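Local coordinates for protein intracellular serine protease (Bacillus licheniformis, PDB 4ZOQ) that probably cleaves peptide bonds as a subtilisin-like serine endopeptidase of family S8, a protease associated with class II lanthipeptides and used for sequence-specific, traceless peptide cleavage, at residues 208-214 with 227-232; 201-205 with 274-279; 39-45 with 290-295; 285-290 with 306-310. One frame throughout, in Å; residues are numbered along the deposited sequence.

Contact 1. Residues 208-214 with 227-232; sequences SNNISPY and GGYLGE
G227 and G228 meet the ring end of Y214 where two loops of the subtilisin-like fold come together, one entering and one leaving strand 221-226. The carbonyl O of G228 takes the phenol of Y214, with OH 2.9 Å from that O; this O also lies at the edge of the Y214 ring. The same hydroxyl bonds S204, which S212 OG reaches too. Next along, Y229 carries its ring, CG trans to the backbone N (chi1 -171°), against Y214 in an offset edge-to-face pair: the edge of Y214 is directed at the face of Y229, centroids 5.2 Å apart and planes at 60°. P213 CG lies 3.8 Å from Y229 CD2, while the phenol of Y229 bonds D235. At E232 the side chain folds at chi2 and brings its carboxylate to S208 and N210. OE2 receives S208 OG at 2.6 Å and also a water that is held by S208 N, and OE1 receives N210 ND2. With an alanine here, S208 OG and N210 ND2 would probably be left without their shared carboxylate, and the water without that acceptor. N210 ND2 reaches E232 OE1 at 3.2 Å, nearly straight at 169°.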
loop_
_atom_site.group_PDB
_atom_site.type_symbol
_atom_site.label_atom_id
_atom_site.label_comp_id
_atom_site.label_asym_id
_atom_site.label_seq_id
_atom_site.Cartn_x
_atom_site.Cartn_y
_atom_site.Cartn_z
ATOM N N SER B 208 3.518 12.230 19.186
ATOM C CA SER B 208 3.665 11.869 20.598
ATOM C C SER B 208 3.747 10.371 20.806
ATOM O O SER B 208 4.007 9.919 21.913
ATOM C CB SER B 208 2.480 12.397 21.394
ATOM O OG SER B 208 1.307 11.734 20.962
ATOM N N ASN B 209 3.516 9.624 19.724
ATOM C CA ASN B 209 3.454 8.157 19.706
ATOM C C ASN B 209 2.117 7.604 20.166
ATOM O O ASN B 209 1.947 6.383 20.171
ATOM C CB ASN B 209 4.579 7.481 20.493
ATOM C CG ASN B 209 5.902 7.622 19.807
ATOM O OD1 ASN B 209 5.954 7.684 18.577
ATOM N ND2 ASN B 209 6.985 7.589 20.569
ATOM N N ASN B 210 1.191 8.480 20.555
ATOM C CA ASN B 210 -0.187 8.040 20.737
ATOM C C ASN B 210 -0.771 7.591 19.390
ATOM O O ASN B 210 -0.399 8.102 18.333
ATOM C CB ASN B 210 -1.070 9.153 21.292
ATOM C CG ASN B 210 -0.729 9.527 22.715
ATOM O OD1 ASN B 210 -0.166 8.726 23.476
ATOM N ND2 ASN B 210 -1.091 10.751 23.099
ATOM N N ILE B 211 -1.719 6.666 19.417
ATOM C CA ILE B 211 -2.287 6.221 18.156
ATOM C C ILE B 211 -3.033 7.400 17.551
ATOM O O ILE B 211 -3.601 8.212 18.285
ATOM C CB ILE B 211 -3.246 5.005 18.335
ATOM C CG1 ILE B 211 -3.430 4.260 16.996
ATOM C CG2 ILE B 211 -4.609 5.452 18.939
ATOM C CD1 ILE B 211 -2.202 3.431 16.589
ATOM N N SER B 212 -3.008 7.514 16.224
ATOM C CA SER B 212 -3.841 8.501 15.541
ATOM C C SER B 212 -5.274 8.079 15.813
ATOM O O SER B 212 -5.575 6.888 15.773
ATOM C CB SER B 212 -3.561 8.549 14.041
ATOM O OG SER B 212 -2.204 8.901 13.748
ATOM N N PRO B 213 -6.147 9.037 16.127
ATOM C CA PRO B 213 -7.547 8.731 16.478
ATOM C C PRO B 213 -8.305 7.972 15.390
ATOM O O PRO B 213 -9.212 7.203 15.700
ATOM C CB PRO B 213 -8.175 10.120 16.695
ATOM C CG PRO B 213 -7.002 11.040 17.006
ATOM C CD PRO B 213 -5.826 10.474 16.251
ATOM N N TYR B 214 -7.959 8.204 14.132
ATOM C CA TYR B 214 -8.660 7.580 13.014
ATOM C C TYR B 214 -8.159 6.164 12.763
ATOM O O TYR B 214 -8.761 5.396 12.036
ATOM C CB TYR B 214 -8.494 8.420 11.757
ATOM C CG TYR B 214 -7.044 8.636 11.405
ATOM C CD1 TYR B 214 -6.321 7.641 10.778
ATOM C CD2 TYR B 214 -6.392 9.851 11.685
ATOM C CE1 TYR B 214 -4.987 7.800 10.469
ATOM C CE2 TYR B 214 -5.036 10.035 11.347
ATOM C CZ TYR B 214 -4.346 8.983 10.736
ATOM O OH TYR B 214 -3.021 9.067 10.383
ATOM N N GLY B 227 1.885 8.652 10.877
ATOM C CA GLY B 227 1.030 9.232 9.858
ATOM C C GLY B 227 0.293 10.496 10.316
ATOM O O GLY B 227 -0.513 11.031 9.563
ATOM N N GLY B 228 0.464 10.910 11.577
ATOM C CA GLY B 228 -0.006 12.217 11.988
ATOM C C GLY B 228 -1.507 12.375 12.058
ATOM O O GLY B 228 -2.263 11.420 11.846
ATOM N N TYR B 229 -1.941 13.569 12.450
ATOM C CA TYR B 229 -3.351 13.910 12.346
ATOM C C TYR B 229 -3.493 15.427 12.399
ATOM O O TYR B 229 -2.502 16.158 12.452
ATOM C CB TYR B 229 -4.199 13.218 13.415
ATOM C CG TYR B 229 -5.704 13.382 13.202
ATOM C CD1 TYR B 229 -6.291 13.156 11.951
ATOM C CD2 TYR B 229 -6.547 13.686 14.269
ATOM C CE1 TYR B 229 -7.684 13.272 11.767
ATOM C CE2 TYR B 229 -7.917 13.776 14.105
ATOM C CZ TYR B 229 -8.484 13.583 12.850
ATOM O OH TYR B 229 -9.852 13.698 12.722
ATOM N N LEU B 230 -4.731 15.892 12.364
ATOM C CA LEU B 230 -5.014 17.309 12.381
ATOM C C LEU B 230 -4.670 17.886 13.756
ATOM O O LEU B 230 -4.290 19.056 13.862
ATOM C CB LEU B 230 -6.492 17.545 12.057
ATOM C CG LEU B 230 -6.958 17.174 10.647
ATOM C CD1 LEU B 230 -8.464 16.965 10.620
ATOM C CD2 LEU B 230 -6.541 18.267 9.667
ATOM N N GLY B 231 -4.724 17.048 14.794
ATOM C CA GLY B 231 -4.367 17.474 16.140
ATOM C C GLY B 231 -4.521 16.304 17.071
ATOM O O GLY B 231 -5.234 15.373 16.726
ATOM N N GLU B 232 -3.929 16.360 18.268
ATOM C CA GLU B 232 -4.036 15.226 19.200
ATOM C C GLU B 232 -5.444 15.051 19.695
ATOM O O GLU B 232 -5.890 13.931 19.961
ATOM C CB GLU B 232 -3.148 15.427 20.424
ATOM C CG GLU B 232 -1.704 15.098 20.251
ATOM C CD GLU B 232 -1.408 13.618 20.308
ATOM O OE1 GLU B 232 -2.150 12.852 20.978
ATOM O OE2 GLU B 232 -0.367 13.241 19.739
HETATM O O HOH W 1 1.676 14.538 18.727
#

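Contact 2. Residues 201-205 with 274-279; sequences SVGSN and GTSLAA
V202 turns CG1 trans to its backbone N (chi1 -179°), which lays that methyl against the backbone between A278 and A279, and T275 sets CG2 opposite its own carbonyl carbon, beside strand residues G203 and S204. These torsions place the methyls between strand 200-205 of the central subtilisin-like sheet and the segment bearing the predicted nucleophile, S276. The short axes pass 6.7 Å apart at 116°, a short separation filled here by V202, the T275 methyl and alanine methyls. V202 CG1 is 3.7 Å from A279 N, and V202 CB is 4.0 Å from A279 CB, giving the strand an apolar footing on the helix. One turn earlier, T275 CG2 stands 3.9 Å from G203 CA and a similar distance from S204 CB. The T275 hydroxyl bonds N175 and the backbone N of G174, while S204 OG is engaged by Y214; the polar ends of both residues are therefore satisfied by flanking loops. S276 itself directs its CB away from the strand, and its side chain touches H86. Tightest of all is the methyl of A278, whose CB comes within 3.2 Å of G203 O.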
loop_
_atom_site.group_PDB
_atom_site.type_symbol
_atom_site.label_atom_id
_atom_site.label_comp_id
_atom_site.label_asym_id
_atom_site.label_seq_id
_atom_site.Cartn_x
_atom_site.Cartn_y
_atom_site.Cartn_z
ATOM N N SER B 201 -0.711 -5.496 8.006
ATOM C CA SER B 201 -1.608 -4.362 8.213
ATOM C C SER B 201 -0.942 -3.255 9.071
ATOM O O SER B 201 -0.454 -3.526 10.161
ATOM C CB SER B 201 -2.894 -4.847 8.862
ATOM O OG SER B 201 -3.805 -3.791 8.991
ATOM N N VAL B 202 -0.913 -2.016 8.568
ATOM C CA VAL B 202 -0.177 -0.928 9.217
ATOM C C VAL B 202 -1.096 0.241 9.644
ATOM O O VAL B 202 -1.810 0.823 8.811
ATOM C CB VAL B 202 0.949 -0.372 8.283
ATOM C CG1 VAL B 202 1.738 0.743 8.948
ATOM C CG2 VAL B 202 1.885 -1.488 7.804
ATOM N N GLY B 203 -1.044 0.583 10.931
ATOM C CA GLY B 203 -1.776 1.707 11.493
ATOM C C GLY B 203 -0.923 2.958 11.605
ATOM O O GLY B 203 0.259 2.957 11.267
ATOM N N SER B 204 -1.512 4.032 12.102
ATOM C CA SER B 204 -0.841 5.315 12.098
ATOM C C SER B 204 -0.698 5.882 13.514
ATOM O O SER B 204 -1.678 5.919 14.242
ATOM C CB SER B 204 -1.612 6.307 11.219
ATOM O OG SER B 204 -1.088 7.629 11.379
ATOM N N ASN B 205 0.514 6.278 13.917
ATOM C CA ASN B 205 0.664 6.935 15.207
ATOM C C ASN B 205 0.963 8.447 15.035
ATOM O O ASN B 205 1.249 8.942 13.939
ATOM C CB ASN B 205 1.752 6.257 16.082
ATOM C CG ASN B 205 3.170 6.357 15.495
ATOM O OD1 ASN B 205 3.629 5.462 14.791
ATOM N ND2 ASN B 205 3.861 7.460 15.780
ATOM N N GLY B 274 -2.742 10.047 7.572
ATOM C CA GLY B 274 -3.459 8.817 7.289
ATOM C C GLY B 274 -2.624 7.540 7.313
ATOM O O GLY B 274 -1.358 7.575 7.203
ATOM N N THR B 275 -3.324 6.414 7.510
ATOM C CA THR B 275 -2.691 5.100 7.444
ATOM C C THR B 275 -2.118 4.878 6.037
ATOM O O THR B 275 -1.165 4.113 5.844
ATOM C CB THR B 275 -3.653 3.918 7.798
ATOM O OG1 THR B 275 -4.820 3.974 6.978
ATOM C CG2 THR B 275 -4.078 3.939 9.269
ATOM N N SER B 276 -2.669 5.554 5.042
ATOM C CA SER B 276 -2.120 5.393 3.696
ATOM C C SER B 276 -0.717 5.986 3.601
ATOM O O SER B 276 0.022 5.743 2.667
ATOM C CB SER B 276 -3.029 6.059 2.668
ATOM O OG SER B 276 -2.985 7.472 2.787
ATOM N N LEU B 277 -0.369 6.775 4.607
ATOM C CA LEU B 277 0.928 7.392 4.699
ATOM C C LEU B 277 1.807 6.634 5.692
ATOM O O LEU B 277 3.015 6.824 5.722
ATOM C CB LEU B 277 0.779 8.849 5.121
ATOM C CG LEU B 277 -0.100 9.674 4.180
ATOM C CD1 LEU B 277 -0.202 11.104 4.674
ATOM C CD2 LEU B 277 0.390 9.610 2.715
ATOM N N ALA B 278 1.203 5.757 6.484
ATOM C CA ALA B 278 1.984 4.991 7.431
ATOM C C ALA B 278 2.526 3.763 6.774
ATOM O O ALA B 278 3.714 3.468 6.920
ATOM C CB ALA B 278 1.166 4.622 8.662
ATOM N N ALA B 279 1.662 3.049 6.049
ATOM C CA ALA B 279 2.070 1.801 5.406
ATOM C C ALA B 279 3.331 1.926 4.517
ATOM O O ALA B 279 4.216 1.070 4.612
ATOM C CB ALA B 279 0.913 1.204 4.619
#

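Contact 3. Residues 39-45 with 290-295; sequences ERGHPDV and ISEYRE
The loop leading into strand 46-51 of the subtilisin-like fold closes on the C-terminal half of helix 275-297, and residues H42 to V45 form a type I beta turn at its end. H42 N donates to S291 OG at 3.0 Å, a serine hydroxyl also bonded to A287 O, while NE2 donates to E295 OE2 at 2.8 Å with an angle of 168°. That oxygen lies in the imidazole plane, but the ring nitrogen meets the carboxylate from 37° above its plane. S291 CB covers one face of the ring in a CH-pi contact, 3.9 Å from the centroid. E39 bends at chi2 (58°), which turns OE1 back to accept G41 N at 2.8 Å through its anti lone pair. E39 OE2 lies 2.7 Å from E295 OE2, two acceptors so close that one carboxylate is probably protonated. A leucine in place of H42 would probably leave E295 without its imidazole donor beside E39. V45 CG2 packs on I290 CG2 at 3.7 Å and close to R294, whose guanidinium forms a salt bridge with E132. Helix 333-338 covers E39 and E292 through L337, while V45 joins T102 of strand 102-110 by backbone hydrogen bonding.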
loop_
_atom_site.group_PDB
_atom_site.type_symbol
_atom_site.label_atom_id
_atom_site.label_comp_id
_atom_site.label_asym_id
_atom_site.label_seq_id
_atom_site.Cartn_x
_atom_site.Cartn_y
_atom_site.Cartn_z
ATOM N N GLU B 39 22.326 3.281 4.667
ATOM C CA GLU B 39 21.739 2.563 3.558
ATOM C C GLU B 39 20.683 3.466 2.948
ATOM O O GLU B 39 19.617 3.713 3.520
ATOM C CB GLU B 39 21.147 1.212 3.994
ATOM C CG GLU B 39 20.477 0.436 2.844
ATOM C CD GLU B 39 21.444 0.161 1.674
ATOM O OE1 GLU B 39 21.223 0.713 0.571
ATOM O OE2 GLU B 39 22.408 -0.610 1.838
ATOM N N ARG B 40 20.955 3.880 1.724
ATOM C CA ARG B 40 20.092 4.801 1.024
ATOM C C ARG B 40 19.139 4.036 0.117
ATOM O O ARG B 40 18.284 4.644 -0.529
ATOM C CB ARG B 40 20.952 5.794 0.234
ATOM C CG ARG B 40 20.392 7.195 0.117
ATOM C CD ARG B 40 21.459 8.198 -0.388
ATOM N NE ARG B 40 20.924 9.556 -0.375
ATOM C CZ ARG B 40 20.096 10.027 -1.308
ATOM N NH1 ARG B 40 19.747 9.256 -2.330
ATOM N NH2 ARG B 40 19.630 11.264 -1.235
ATOM N N GLY B 41 19.298 2.705 0.067
ATOM C CA GLY B 41 18.501 1.863 -0.814
ATOM C C GLY B 41 19.158 1.527 -2.143
ATOM O O GLY B 41 19.985 2.296 -2.657
ATOM N N HIS B 42 18.808 0.372 -2.702
ATOM C CA HIS B 42 19.329 -0.043 -4.011
ATOM C C HIS B 42 18.340 0.238 -5.118
ATOM O O HIS B 42 17.178 -0.103 -5.002
ATOM C CB HIS B 42 19.713 -1.537 -4.030
ATOM C CG HIS B 42 20.883 -1.878 -3.153
ATOM N ND1 HIS B 42 21.404 -3.155 -3.063
ATOM C CD2 HIS B 42 21.610 -1.118 -2.301
ATOM C CE1 HIS B 42 22.406 -3.163 -2.208
ATOM N NE2 HIS B 42 22.549 -1.941 -1.723
ATOM N N PRO B 43 18.807 0.861 -6.210
ATOM C CA PRO B 43 17.943 1.062 -7.371
ATOM C C PRO B 43 17.316 -0.230 -7.891
ATOM O O PRO B 43 16.248 -0.140 -8.467
ATOM C CB PRO B 43 18.900 1.655 -8.417
ATOM C CG PRO B 43 19.942 2.335 -7.626
ATOM C CD PRO B 43 20.110 1.539 -6.363
ATOM N N ASP B 44 17.946 -1.388 -7.698
ATOM C CA ASP B 44 17.392 -2.656 -8.217
ATOM C C ASP B 44 16.575 -3.429 -7.181
ATOM O O ASP B 44 16.221 -4.585 -7.401
ATOM C CB ASP B 44 18.499 -3.557 -8.791
ATOM C CG ASP B 44 19.424 -4.062 -7.744
ATOM O OD1 ASP B 44 19.554 -3.376 -6.719
ATOM O OD2 ASP B 44 20.038 -5.121 -7.946
ATOM N N VAL B 45 16.341 -2.816 -6.027
ATOM C CA VAL B 45 15.249 -3.248 -5.160
ATOM C C VAL B 45 14.007 -2.457 -5.575
ATOM O O VAL B 45 14.043 -1.230 -5.673
ATOM C CB VAL B 45 15.543 -3.022 -3.664
ATOM C CG1 VAL B 45 14.254 -3.060 -2.842
ATOM C CG2 VAL B 45 16.589 -4.008 -3.168
ATOM N N ILE B 290 16.109 -4.921 2.891
ATOM C CA ILE B 290 16.468 -5.774 1.779
ATOM C C ILE B 290 17.759 -5.260 1.115
ATOM O O ILE B 290 18.672 -6.040 0.848
ATOM C CB ILE B 290 15.325 -5.874 0.734
ATOM C CG1 ILE B 290 14.146 -6.671 1.302
ATOM C CG2 ILE B 290 15.831 -6.550 -0.550
ATOM C CD1 ILE B 290 12.858 -6.509 0.576
ATOM N N SER B 291 17.851 -3.947 0.897
ATOM C CA SER B 291 19.036 -3.359 0.279
ATOM C C SER B 291 20.286 -3.640 1.132
ATOM O O SER B 291 21.291 -4.152 0.631
ATOM C CB SER B 291 18.841 -1.856 0.104
ATOM O OG SER B 291 17.736 -1.583 -0.748
ATOM N N GLU B 292 20.209 -3.374 2.437
ATOM C CA GLU B 292 21.375 -3.634 3.262
ATOM C C GLU B 292 21.749 -5.124 3.266
ATOM O O GLU B 292 22.920 -5.484 3.125
ATOM C CB GLU B 292 21.160 -3.173 4.690
ATOM C CG GLU B 292 22.342 -3.510 5.553
ATOM C CD GLU B 292 22.568 -2.515 6.650
ATOM O OE1 GLU B 292 22.363 -1.302 6.411
ATOM O OE2 GLU B 292 22.962 -2.953 7.750
ATOM N N TYR B 293 20.751 -5.985 3.409
ATOM C CA TYR B 293 21.017 -7.417 3.516
ATOM C C TYR B 293 21.678 -7.946 2.240
ATOM O O TYR B 293 22.635 -8.718 2.292
ATOM C CB TYR B 293 19.714 -8.179 3.788
ATOM C CG TYR B 293 19.903 -9.641 4.105
ATOM C CD1 TYR B 293 20.146 -10.578 3.098
ATOM C CD2 TYR B 293 19.862 -10.086 5.430
ATOM C CE1 TYR B 293 20.318 -11.942 3.404
ATOM C CE2 TYR B 293 20.039 -11.435 5.756
ATOM C CZ TYR B 293 20.264 -12.353 4.741
ATOM O OH TYR B 293 20.447 -13.672 5.068
ATOM N N ARG B 294 21.217 -7.466 1.098
ATOM C CA ARG B 294 21.722 -7.986 -0.167
ATOM C C ARG B 294 23.147 -7.477 -0.341
ATOM O O ARG B 294 24.020 -8.159 -0.867
ATOM C CB ARG B 294 20.832 -7.530 -1.302
ATOM C CG ARG B 294 19.467 -8.184 -1.310
ATOM C CD ARG B 294 18.613 -7.683 -2.460
ATOM N NE ARG B 294 19.089 -8.218 -3.723
ATOM C CZ ARG B 294 18.544 -7.952 -4.901
ATOM N NH1 ARG B 294 17.492 -7.144 -4.976
ATOM N NH2 ARG B 294 19.065 -8.492 -6.004
ATOM N N GLU B 295 23.387 -6.284 0.184
ATOM C CA GLU B 295 24.706 -5.685 0.131
ATOM C C GLU B 295 25.714 -6.430 0.994
ATOM O O GLU B 295 26.886 -6.552 0.634
ATOM C CB GLU B 295 24.628 -4.225 0.568
ATOM C CG GLU B 295 25.882 -3.439 0.277
ATOM C CD GLU B 295 25.657 -1.948 0.347
ATOM O OE1 GLU B 295 26.653 -1.228 0.558
ATOM O OE2 GLU B 295 24.486 -1.514 0.283
#

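Contact 4. Residues 285-290 with 306-310; sequences TAALVI and VHHIL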
loop_
_atom_site.group_PDB
_atom_site.type_symbol
_atom_site.label_atom_id
_atom_site.label_comp_id
_atom_site.label_asym_id
_atom_site.label_seq_id
_atom_site.Cartn_x
_atom_site.Cartn_y
_atom_site.Cartn_z
ATOM N N THR B 285 10.932 1.163 4.700
ATOM C CA THR B 285 11.871 0.571 5.646
ATOM C C THR B 285 12.230 -0.863 5.227
ATOM O O THR B 285 13.399 -1.267 5.302
ATOM C CB THR B 285 11.316 0.539 7.083
ATOM O OG1 THR B 285 10.956 1.869 7.504
ATOM C CG2 THR B 285 12.379 -0.032 8.043
ATOM N N ALA B 286 11.241 -1.621 4.757
ATOM C CA ALA B 286 11.507 -2.984 4.286
ATOM C C ALA B 286 12.494 -2.995 3.116
ATOM O O ALA B 286 13.414 -3.825 3.066
ATOM C CB ALA B 286 10.222 -3.669 3.884
ATOM N N ALA B 287 12.289 -2.074 2.175
ATOM C CA ALA B 287 13.188 -1.929 1.029
ATOM C C ALA B 287 14.594 -1.573 1.522
ATOM O O ALA B 287 15.589 -2.033 0.960
ATOM C CB ALA B 287 12.665 -0.877 0.052
ATOM N N LEU B 288 14.681 -0.789 2.588
ATOM C CA LEU B 288 16.005 -0.482 3.125
ATOM C C LEU B 288 16.711 -1.727 3.680
ATOM O O LEU B 288 17.905 -1.916 3.443
ATOM C CB LEU B 288 15.925 0.596 4.208
ATOM C CG LEU B 288 15.824 2.048 3.756
ATOM C CD1 LEU B 288 16.023 2.968 4.974
ATOM C CD2 LEU B 288 16.867 2.334 2.660
ATOM N N VAL B 289 15.967 -2.566 4.411
ATOM C CA VAL B 289 16.521 -3.780 5.003
ATOM C C VAL B 289 16.959 -4.742 3.902
ATOM O O VAL B 289 18.068 -5.284 3.953
ATOM C CB VAL B 289 15.515 -4.466 5.929
ATOM C CG1 VAL B 289 15.957 -5.897 6.250
ATOM C CG2 VAL B 289 15.352 -3.658 7.197
ATOM N N ILE B 290 16.109 -4.921 2.891
ATOM C CA ILE B 290 16.468 -5.774 1.779
ATOM C C ILE B 290 17.759 -5.260 1.115
ATOM O O ILE B 290 18.672 -6.040 0.848
ATOM C CB ILE B 290 15.325 -5.874 0.734
ATOM C CG1 ILE B 290 14.146 -6.671 1.302
ATOM C CG2 ILE B 290 15.831 -6.550 -0.550
ATOM C CD1 ILE B 290 12.858 -6.509 0.576
ATOM N N VAL B 306 13.086 -10.409 6.661
ATOM C CA VAL B 306 12.843 -8.970 6.696
ATOM C C VAL B 306 11.787 -8.652 7.746
ATOM O O VAL B 306 11.958 -7.728 8.536
ATOM C CB VAL B 306 12.422 -8.433 5.335
ATOM C CG1 VAL B 306 12.244 -6.932 5.407
ATOM C CG2 VAL B 306 13.486 -8.782 4.320
ATOM N N HIS B 307 10.718 -9.445 7.762
ATOM C CA HIS B 307 9.640 -9.271 8.730
ATOM C C HIS B 307 10.192 -9.377 10.144
ATOM O O HIS B 307 9.798 -8.622 11.052
ATOM C CB HIS B 307 8.545 -10.319 8.505
ATOM C CG HIS B 307 7.320 -10.110 9.341
ATOM N ND1 HIS B 307 7.280 -10.383 10.695
ATOM C CD2 HIS B 307 6.078 -9.682 9.009
ATOM C CE1 HIS B 307 6.074 -10.107 11.163
ATOM N NE2 HIS B 307 5.328 -9.676 10.163
ATOM N N HIS B 308 11.119 -10.312 10.322
ATOM C CA HIS B 308 11.749 -10.522 11.621
ATOM C C HIS B 308 12.527 -9.269 12.053
ATOM O O HIS B 308 12.441 -8.836 13.193
ATOM C CB HIS B 308 12.675 -11.752 11.586
ATOM C CG HIS B 308 13.282 -12.075 12.907
ATOM N ND1 HIS B 308 12.598 -12.751 13.892
ATOM C CD2 HIS B 308 14.483 -11.744 13.440
ATOM C CE1 HIS B 308 13.360 -12.849 14.969
ATOM N NE2 HIS B 308 14.509 -12.247 14.720
ATOM N N ILE B 309 13.291 -8.690 11.138
ATOM C CA ILE B 309 14.024 -7.476 11.451
ATOM C C ILE B 309 13.061 -6.311 11.808
ATOM O O ILE B 309 13.290 -5.610 12.796
ATOM C CB ILE B 309 14.944 -7.106 10.288
ATOM C CG1 ILE B 309 16.036 -8.165 10.188
ATOM C CG2 ILE B 309 15.569 -5.734 10.514
ATOM C CD1 ILE B 309 16.791 -8.157 8.900
ATOM N N LEU B 310 11.972 -6.147 11.051
ATOM C CA LEU B 310 10.971 -5.113 11.336
ATOM C C LEU B 310 10.377 -5.293 12.697
ATOM O O LEU B 310 10.228 -4.329 13.468
ATOM C CB LEU B 310 9.834 -5.143 10.303
ATOM C CG LEU B 310 10.269 -4.736 8.892
ATOM C CD1 LEU B 310 9.193 -4.920 7.853
ATOM C CD2 LEU B 310 10.686 -3.260 8.946
#
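V289 and V306 stand at the closest backbone approach between two helices of the subtilisin-like fold, 275-297 and 303-313, their CA atoms 6.6 Å apart. The short axes pass at 9.9 Å with 117° between their directions, and the interface is made by aliphatic side chains.

Among the branched residues, V289 has CG1 trans to its backbone N (chi1 165°), a setting that points this methyl at the other helix. There it meets I309 end to end, with V289 CG1 3.6 Å from I309 CD1, while the second pair of methyls, V289 CG2 and I309 CG2, is 3.9 Å apart. V306 slides past V289 in the opposite sense, CG1 to CG1 at 3.9 Å, and its other methyl is used by I290, which crosses it at about a right angle.

The smaller A286 makes longer contacts: its CB faces V306 CG1 at 4.1 Å and also borders L310, and F170 of strand 168-172 lies against both A286 and L310. T285 turns its methyl to helix 303-313, while its hydroxyl bonds Q281 O in its own helix.

Hydrogen bonding within the segments is helical: I290 N to A286 O and L310 N to V306 O. Helix 333-338 closes another side, with A336 touching T285 and V289. At the far end of the crossing, T285 CG2 lies 3.8 Å from L310 CD2.

Overall arrangement
Contacts 2, 4 and 3 follow one another along helix 275-297, from the region of the predicted nucleophile S276 to its far half. Contact 1 sits beyond contact 2, their centres 11 Å apart, and the two are joined directly: Y214 OH probably bonds S204 OG at 2.6 Å, and S212 N probably bonds S204 O at 2.9 Å. The Y214 side chain is about 8 Å from that of S276. Contacts 3 and 4 share I290, with centres 10 Å apart, and L288 CD2 packs 3.2 Å from E39 O. Both lie away from the predicted charge relay residues; contact 3 is centred 23 Å from contact 2 and 31 Å from contact 1, across the chain's centre.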